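Local coordinates for SusD superfamily protein (Bacteroides thetaiotaomicron VPI-5482, PDB 3HDX) that probably binds polysaccharide at the outer membrane for carbohydrate uptake, at residues A204-C207 with A208-N212; Y213-A216 with E217-A221; L246-S249 with N250-V253. One frame throughout, in Å; residues are numbered along the deposited sequence. Where two conformers were deposited one is given.

Interaction 1: A204-C207 with A208-N212. With EDO (1,2-ethanediol), chain D.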
loop_
_atom_site.group_PDB
_atom_site.type_symbol
_atom_site.label_atom_id
_atom_site.label_comp_id
_atom_site.label_asym_id
_atom_site.label_seq_id
_atom_site.Cartn_x
_atom_site.Cartn_y
_atom_site.Cartn_z
ATOM N N ALA A 204 5.806 10.825 -1.681
ATOM C CA ALA A 204 4.569 11.476 -2.114
ATOM C C ALA A 204 3.420 11.217 -1.129
ATOM O O ALA A 204 2.690 12.124 -0.762
ATOM C CB ALA A 204 4.163 11.022 -3.547
ATOM N N HIS A 205 3.279 9.957 -0.745
ATOM C CA HIS A 205 2.232 9.570 0.196
ATOM C C HIS A 205 2.444 10.072 1.622
ATOM O O HIS A 205 1.462 10.371 2.310
ATOM C CB HIS A 205 1.924 8.077 0.099
ATOM C CG HIS A 205 0.988 7.754 -1.016
ATOM N ND1 HIS A 205 -0.328 8.174 -0.990
ATOM C CD2 HIS A 205 1.145 7.039 -2.161
ATOM C CE1 HIS A 205 -0.932 7.746 -2.087
ATOM N NE2 HIS A 205 -0.060 7.071 -2.822
ATOM N N ILE A 206 3.687 10.074 2.121
ATOM C CA ILE A 206 3.950 10.646 3.442
ATOM C C ILE A 206 3.501 12.111 3.408
ATOM O O ILE A 206 2.771 12.574 4.293
ATOM C CB ILE A 206 5.444 10.620 3.823
ATOM C CG1 ILE A 206 5.909 9.180 4.088
ATOM C CG2 ILE A 206 5.699 11.508 5.062
ATOM C CD1 ILE A 206 7.464 8.967 4.093
ATOM N N CYS A 207 3.923 12.821 2.363
ATOM C CA CYS A 207 3.571 14.243 2.257
ATOM C C CYS A 207 2.067 14.459 2.197
ATOM O O CYS A 207 1.536 15.331 2.880
ATOM C CB CYS A 207 4.304 14.911 1.083
ATOM S SG CYS A 207 6.103 14.954 1.299
ATOM N N ALA A 208 1.364 13.683 1.384
ATOM C CA ALA A 208 -0.083 13.828 1.319
ATOM C C ALA A 208 -0.756 13.537 2.681
ATOM O O ALA A 208 -1.678 14.242 3.076
ATOM C CB ALA A 208 -0.690 12.886 0.234
ATOM N N TRP A 209 -0.274 12.498 3.365
ATOM C CA TRP A 209 -0.792 12.103 4.707
ATOM C C TRP A 209 -0.625 13.213 5.739
ATOM O O TRP A 209 -1.442 13.345 6.646
ATOM C CB TRP A 209 -0.147 10.808 5.173
ATOM C CG TRP A 209 -0.715 10.185 6.416
ATOM C CD1 TRP A 209 -0.092 10.025 7.612
ATOM C CD2 TRP A 209 -1.984 9.556 6.533
ATOM N NE1 TRP A 209 -0.926 9.364 8.500
ATOM C CE2 TRP A 209 -2.095 9.068 7.843
ATOM C CE3 TRP A 209 -3.077 9.421 5.670
ATOM C CZ2 TRP A 209 -3.215 8.383 8.281
ATOM C CZ3 TRP A 209 -4.209 8.721 6.121
ATOM C CH2 TRP A 209 -4.274 8.254 7.424
ATOM N N GLN A 210 0.437 14.027 5.564
ATOM C CA GLN A 210 0.731 15.185 6.415
ATOM C C GLN A 210 0.081 16.477 5.944
ATOM O O GLN A 210 0.255 17.516 6.582
ATOM C CB GLN A 210 2.246 15.421 6.474
ATOM C CG GLN A 210 3.004 14.310 7.074
ATOM C CD GLN A 210 4.466 14.702 7.183
ATOM O OE1 GLN A 210 5.128 14.990 6.171
ATOM N NE2 GLN A 210 4.941 14.803 8.412
ATOM N N GLY A 211 -0.634 16.438 4.819
ATOM C CA GLY A 211 -1.223 17.643 4.239
ATOM C C GLY A 211 -0.246 18.542 3.516
ATOM O O GLY A 211 -0.594 19.680 3.184
ATOM N N ASN A 212 0.964 18.028 3.254
ATOM C CA ASN A 212 2.007 18.787 2.544
ATOM C C ASN A 212 1.846 18.504 1.067
ATOM O O ASN A 212 2.613 17.754 0.457
ATOM C CB ASN A 212 3.399 18.432 3.029
ATOM C CG ASN A 212 4.509 19.302 2.362
ATOM O OD1 ASN A 212 4.279 20.098 1.406
ATOM N ND2 ASN A 212 5.716 19.143 2.883
HETATM C C1 EDO D . -3.528 11.638 9.770
HETATM O O1 EDO D . -3.758 12.040 8.407
HETATM C C2 EDO D . -4.388 12.515 10.659
HETATM O O2 EDO D . -4.056 13.900 10.434
#

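Interaction 2: Y213-A216 with E217-A221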
loop_
_atom_site.group_PDB
_atom_site.type_symbol
_atom_site.label_atom_id
_atom_site.label_comp_id
_atom_site.label_asym_id
_atom_site.label_seq_id
_atom_site.Cartn_x
_atom_site.Cartn_y
_atom_site.Cartn_z
ATOM N N TYR A 213 0.819 19.125 0.491
ATOM C CA TYR A 213 0.503 18.871 -0.902
ATOM C C TYR A 213 1.432 19.491 -1.926
ATOM O O TYR A 213 1.506 18.979 -3.012
ATOM C CB TYR A 213 -0.977 19.177 -1.162
ATOM C CG TYR A 213 -1.905 18.121 -0.564
ATOM C CD1 TYR A 213 -1.991 16.872 -1.135
ATOM C CD2 TYR A 213 -2.727 18.401 0.537
ATOM C CE1 TYR A 213 -2.858 15.914 -0.652
ATOM C CE2 TYR A 213 -3.615 17.434 1.033
ATOM C CZ TYR A 213 -3.677 16.188 0.417
ATOM O OH TYR A 213 -4.555 15.199 0.839
ATOM N N ALA A 214 2.109 20.578 -1.583
ATOM C CA ALA A 214 3.118 21.134 -2.480
ATOM C C ALA A 214 4.190 20.064 -2.792
ATOM O O ALA A 214 4.509 19.816 -3.956
ATOM C CB ALA A 214 3.759 22.410 -1.880
ATOM N N GLU A 215 4.691 19.405 -1.752
ATOM C CA GLU A 215 5.690 18.349 -1.919
ATOM C C GLU A 215 5.072 17.088 -2.537
ATOM O O GLU A 215 5.681 16.449 -3.439
ATOM C CB GLU A 215 6.435 18.044 -0.624
ATOM C CG GLU A 215 7.305 19.200 -0.179
ATOM C CD GLU A 215 8.135 18.904 1.108
ATOM O OE1 GLU A 215 8.205 17.785 1.602
ATOM O OE2 GLU A 215 8.698 19.822 1.686
ATOM N N ALA A 216 3.833 16.749 -2.138
ATOM C CA ALA A 216 3.178 15.586 -2.724
ATOM C C ALA A 216 3.026 15.750 -4.249
ATOM O O ALA A 216 3.208 14.802 -5.008
ATOM C CB ALA A 216 1.806 15.320 -2.091
ATOM N N GLU A 217 2.684 16.955 -4.681
ATOM C CA GLU A 217 2.496 17.232 -6.110
ATOM C C GLU A 217 3.833 17.074 -6.852
ATOM O O GLU A 217 3.887 16.418 -7.907
ATOM C CB GLU A 217 1.884 18.635 -6.290
ATOM C CG GLU A 217 1.247 18.903 -7.649
ATOM C CD GLU A 217 2.214 19.110 -8.774
ATOM O OE1 GLU A 217 3.331 19.638 -8.513
ATOM O OE2 GLU A 217 1.823 18.738 -9.940
ATOM N N THR A 218 4.906 17.642 -6.283
ATOM C CA THR A 218 6.228 17.567 -6.930
ATOM C C THR A 218 6.724 16.127 -7.063
ATOM O O THR A 218 7.224 15.705 -8.114
ATOM C CB THR A 218 7.248 18.384 -6.114
ATOM O OG1 THR A 218 6.830 19.756 -6.118
ATOM C CG2 THR A 218 8.634 18.249 -6.743
ATOM N N TYR A 219 6.579 15.364 -6.003
ATOM C CA TYR A 219 7.008 13.978 -6.041
ATOM C C TYR A 219 6.151 13.114 -6.956
ATOM O O TYR A 219 6.678 12.273 -7.683
ATOM C CB TYR A 219 7.068 13.362 -4.629
ATOM C CG TYR A 219 8.102 13.991 -3.714
ATOM C CD1 TYR A 219 9.407 14.238 -4.156
ATOM C CD2 TYR A 219 7.796 14.287 -2.387
ATOM C CE1 TYR A 219 10.353 14.803 -3.296
ATOM C CE2 TYR A 219 8.737 14.819 -1.534
ATOM C CZ TYR A 219 10.008 15.090 -1.998
ATOM O OH TYR A 219 10.975 15.605 -1.140
ATOM N N SER A 220 4.830 13.305 -6.933
ATOM C CA SER A 220 3.939 12.556 -7.831
ATOM C C SER A 220 4.291 12.889 -9.288
ATOM O O SER A 220 4.344 12.006 -10.160
ATOM C CB SER A 220 2.469 12.896 -7.539
ATOM O OG SER A 220 2.082 12.522 -6.229
ATOM N N ALA A 221 4.529 14.177 -9.555
ATOM C CA ALA A 221 4.939 14.636 -10.900
ATOM C C ALA A 221 6.231 13.951 -11.337
ATOM O O ALA A 221 6.347 13.449 -12.442
ATOM C CB ALA A 221 5.087 16.174 -10.933
HETATM O O HOH W 1 10.098 16.074 1.314
#

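Interaction 3: L246-S249 with N250-V253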
loop_
_atom_site.group_PDB
_atom_site.type_symbol
_atom_site.label_atom_id
_atom_site.label_comp_id
_atom_site.label_asym_id
_atom_site.label_seq_id
_atom_site.Cartn_x
_atom_site.Cartn_y
_atom_site.Cartn_z
ATOM N N LEU A 246 -1.482 -7.757 -13.484
ATOM C CA LEU A 246 -0.694 -6.956 -12.533
ATOM C C LEU A 246 -0.410 -7.604 -11.180
ATOM O O LEU A 246 0.657 -7.406 -10.626
ATOM C CB LEU A 246 -1.357 -5.592 -12.318
ATOM C CG LEU A 246 -0.524 -4.536 -11.600
ATOM C CD1 LEU A 246 0.659 -4.076 -12.476
ATOM C CD2 LEU A 246 -1.374 -3.340 -11.123
ATOM N N PHE A 247 -1.374 -8.368 -10.657
ATOM C CA PHE A 247 -1.239 -8.989 -9.353
ATOM C C PHE A 247 -0.433 -10.294 -9.385
ATOM O O PHE A 247 -0.136 -10.847 -8.325
ATOM C CB PHE A 247 -2.608 -9.139 -8.698
ATOM C CG PHE A 247 -3.249 -7.818 -8.415
ATOM C CD1 PHE A 247 -2.848 -7.057 -7.330
ATOM C CD2 PHE A 247 -4.185 -7.280 -9.282
ATOM C CE1 PHE A 247 -3.417 -5.802 -7.084
ATOM C CE2 PHE A 247 -4.746 -6.022 -9.064
ATOM C CZ PHE A 247 -4.346 -5.279 -7.968
ATOM N N TYR A 248 -0.121 -10.793 -10.584
ATOM C CA TYR A 248 0.686 -12.009 -10.757
ATOM C C TYR A 248 2.172 -11.593 -10.747
ATOM O O TYR A 248 2.555 -10.693 -11.506
ATOM C CB TYR A 248 0.272 -12.700 -12.082
ATOM C CG TYR A 248 1.167 -13.826 -12.510
ATOM C CD1 TYR A 248 1.303 -14.954 -11.719
ATOM C CD2 TYR A 248 1.848 -13.774 -13.738
ATOM C CE1 TYR A 248 2.148 -15.987 -12.104
ATOM C CE2 TYR A 248 2.647 -14.823 -14.143
ATOM C CZ TYR A 248 2.802 -15.905 -13.339
ATOM O OH TYR A 248 3.638 -16.931 -13.771
ATOM N N SER A 249 2.974 -12.268 -9.899
ATOM C CA SER A 249 4.398 -11.939 -9.710
ATOM C C SER A 249 5.176 -11.769 -11.003
ATOM O O SER A 249 5.890 -10.774 -11.185
ATOM C CB SER A 249 5.090 -12.994 -8.832
ATOM O OG SER A 249 4.893 -14.293 -9.369
ATOM N N ASN A 250 5.028 -12.744 -11.926
ATOM C CA ASN A 250 5.786 -12.741 -13.176
ATOM C C ASN A 250 5.047 -12.147 -14.393
ATOM O O ASN A 250 5.361 -12.469 -15.533
ATOM C CB ASN A 250 6.307 -14.171 -13.424
ATOM C CG ASN A 250 7.342 -14.617 -12.369
ATOM O OD1 ASN A 250 8.031 -13.791 -11.752
ATOM N ND2 ASN A 250 7.473 -15.919 -12.192
ATOM N N ALA A 251 4.086 -11.244 -14.145
ATOM C CA ALA A 251 3.301 -10.602 -15.206
ATOM C C ALA A 251 4.169 -9.861 -16.190
ATOM O O ALA A 251 5.185 -9.273 -15.815
ATOM C CB ALA A 251 2.326 -9.578 -14.609
ATOM N N SER A 252 3.756 -9.862 -17.451
ATOM C CA SER A 252 4.399 -9.016 -18.455
ATOM C C SER A 252 4.363 -7.540 -18.026
ATOM O O SER A 252 5.294 -6.826 -18.316
ATOM C CB SER A 252 3.751 -9.143 -19.855
ATOM O OG SER A 252 2.364 -8.894 -19.799
ATOM N N VAL A 253 3.301 -7.136 -17.317
ATOM C CA VAL A 253 3.134 -5.778 -16.810
ATOM C C VAL A 253 3.709 -5.550 -15.409
ATOM O O VAL A 253 3.402 -4.526 -14.787
ATOM C CB VAL A 253 1.619 -5.340 -16.853
ATOM C CG1 VAL A 253 1.116 -5.358 -18.309
ATOM C CG2 VAL A 253 0.736 -6.222 -15.891
#

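Interaction 1: A204-C207 with A208-N212
The carbonyl oxygen of Cys207 receives the backbone N-H of Asn212, 2.8 Å from O to N, and together with the bond from Gly211 N to Ala208 O (3.0 Å) this makes the Schellman motif that ends helix 196-209. Gly211, at a phi of 76°, turns the chain out of the helix without a side chain to crowd the bend. One turn earlier the ordinary helical pattern still holds: Ala208 N bonds Ala204 O, Trp209 N bonds His205 O, and Gln210 N donates to Ile206 O at 3.0 Å and makes a weak second bond to Cys207 O. The side chain of Gln210 runs alongside that of Ile206, with OE1 3.7 Å from Ile206 CG2; the same OE1 is hydrogen-bonded to Lys160 of helix 152-169.

Trp209 has CG anti to the backbone N (chi1 -171°), which places the indole against Phe123 and Arg127 of helix 104-129 and Tyr432, Val435 and Arg436 of helix 430-441. A 1,2-ethanediol, probably from the crystallisation liquor, sets its O1 over the centre of one indole face, 3.4 Å above the plane, and hydrogen-bonds Trp209 O at 3.2 Å. An alanine here lacks the indole, which would probably open a gap between helices 104-129 and 430-441 and leave Phe123 and Tyr432 without their shared neighbour.

Further out, His205 stacks on Trp429 and bonds Asp365 through NE2. Beyond the turn, Asn212 is the N-cap of the following helix, its OD1 accepting the backbone N-H of Glu215 in the conformer described.

Interaction 2: Y213-A216 with E217-A221
Glu215 and Tyr219, one turn apart on helix 213-226, stand on the same flank of the helix and are joined at their ends by a water. Glu215 leaves with CG beside its backbone N and continues extended (chi2 -177°), which carries the carboxylate out far enough for one water to span it and the phenol oxygen. The ring of Tyr219 leans back over the preceding turn, bringing CE2 to 4.1 Å from Glu215 CB and CD2 to 3.2 Å from Glu215 O. The water lies in the ring plane at its edge, 2.6 Å from Tyr219 OH, and donates to Glu215 OE1 over the same distance, 2.6 Å. Beneath this bridge the backbone bond from Tyr219 N to Glu215 O is nearly straight, with an N-H...O angle of 171°.

On another flank, Ala216 O is gripped twice by Ser220: by its N at 2.9 Å and, in the conformer described, by its OG at 2.8 Å, the two coming from opposite faces of the carbonyl plane. Tyr213 and Glu217 reach helix 363-376, where Tyr213 OH bonds Glu372 and Glu217 OE2 forms a salt bridge with Arg370.

The Glu215 and Tyr219 pair also packs on helix 196-209, through Cys207 and Leu203, while its polar ends are bridged by water. A water that donates a hydrogen bond to Glu215 OE1 is consistent with a charged carboxylate, and the link is likely to restrain both side chains.

Interaction 3: L246-S249 with N250-V253
The Tyr248 ring lies over the peptide that enters Asn250, so that Asn250 N sits 3.7 Å above the centre of one ring face. This overlap belongs to a type I beta turn running from Tyr248 to Ala251, within the loop between helix 237-241 and strand 259-261. With CG anti to the backbone N (chi1 170°), the tyrosine side chain folds back along the turn instead of leaving it. Its CE2 then rests 3.8 Å from Asn250 CB, and CD2 comes within 3.4 Å of Ala251 N, beside an apolar approach to Ala251 CB.

The closing bond of the turn runs from Ala251 N to Tyr248 O at 3.1 Å. Its N-H points fairly well at the oxygen (152°), but the nitrogen stands 55° out of the carbonyl plane and does not lie on a lone pair. Asn250, the third residue of the turn, has OD1 hydrogen-bonded to Lys192 NZ in the conformer described.

Where the loop comes together again, Leu246 and Val253 meet with their side chains crossing at about a right angle. Leu246 CD1 touches Val253 CG2 at 4.0 Å and Val253 O at 3.6 Å, while Val253 CG2 also packs on Leu246 N at 3.6 Å. Leu246 further rests on Leu240, and Val253 on Asp239, both of helix 237-241.

Arg257, a few residues further along the same loop, draws these pieces together: NH1 bonds Leu246 O, with a weak bond to Tyr248 O, and NH2 bonds Ser249 O. An aromatic face over a peptide, a small apolar crossing and one guanidinium group serving several carbonyls are likely to hold a segment that lacks regular helix or strand, and the positive charge would probably polarise the carbonyls it meets.

In the fold
From the N terminus, the chain first reaches interaction 1, which ends helix 196-209 and makes the turn that leads directly into interaction 2 at the start of helix 213-226. The two touch: Cys207 packs against Glu215 and Ala204 O against Ala216 CB, making the consecutive helices neighbours, consistent with the TPR-related helical character of the family. Helices 430-441 and 363-376 both reach the two, the latter through Asp365 to His205 in interaction 1. Interaction 3 follows in the loop that joins helix 237-241 to strand 259-261, its centre about 28 Å from the centres of the others and across the chain's centre from interaction 1. All three are local and in series; none encloses or crosses another.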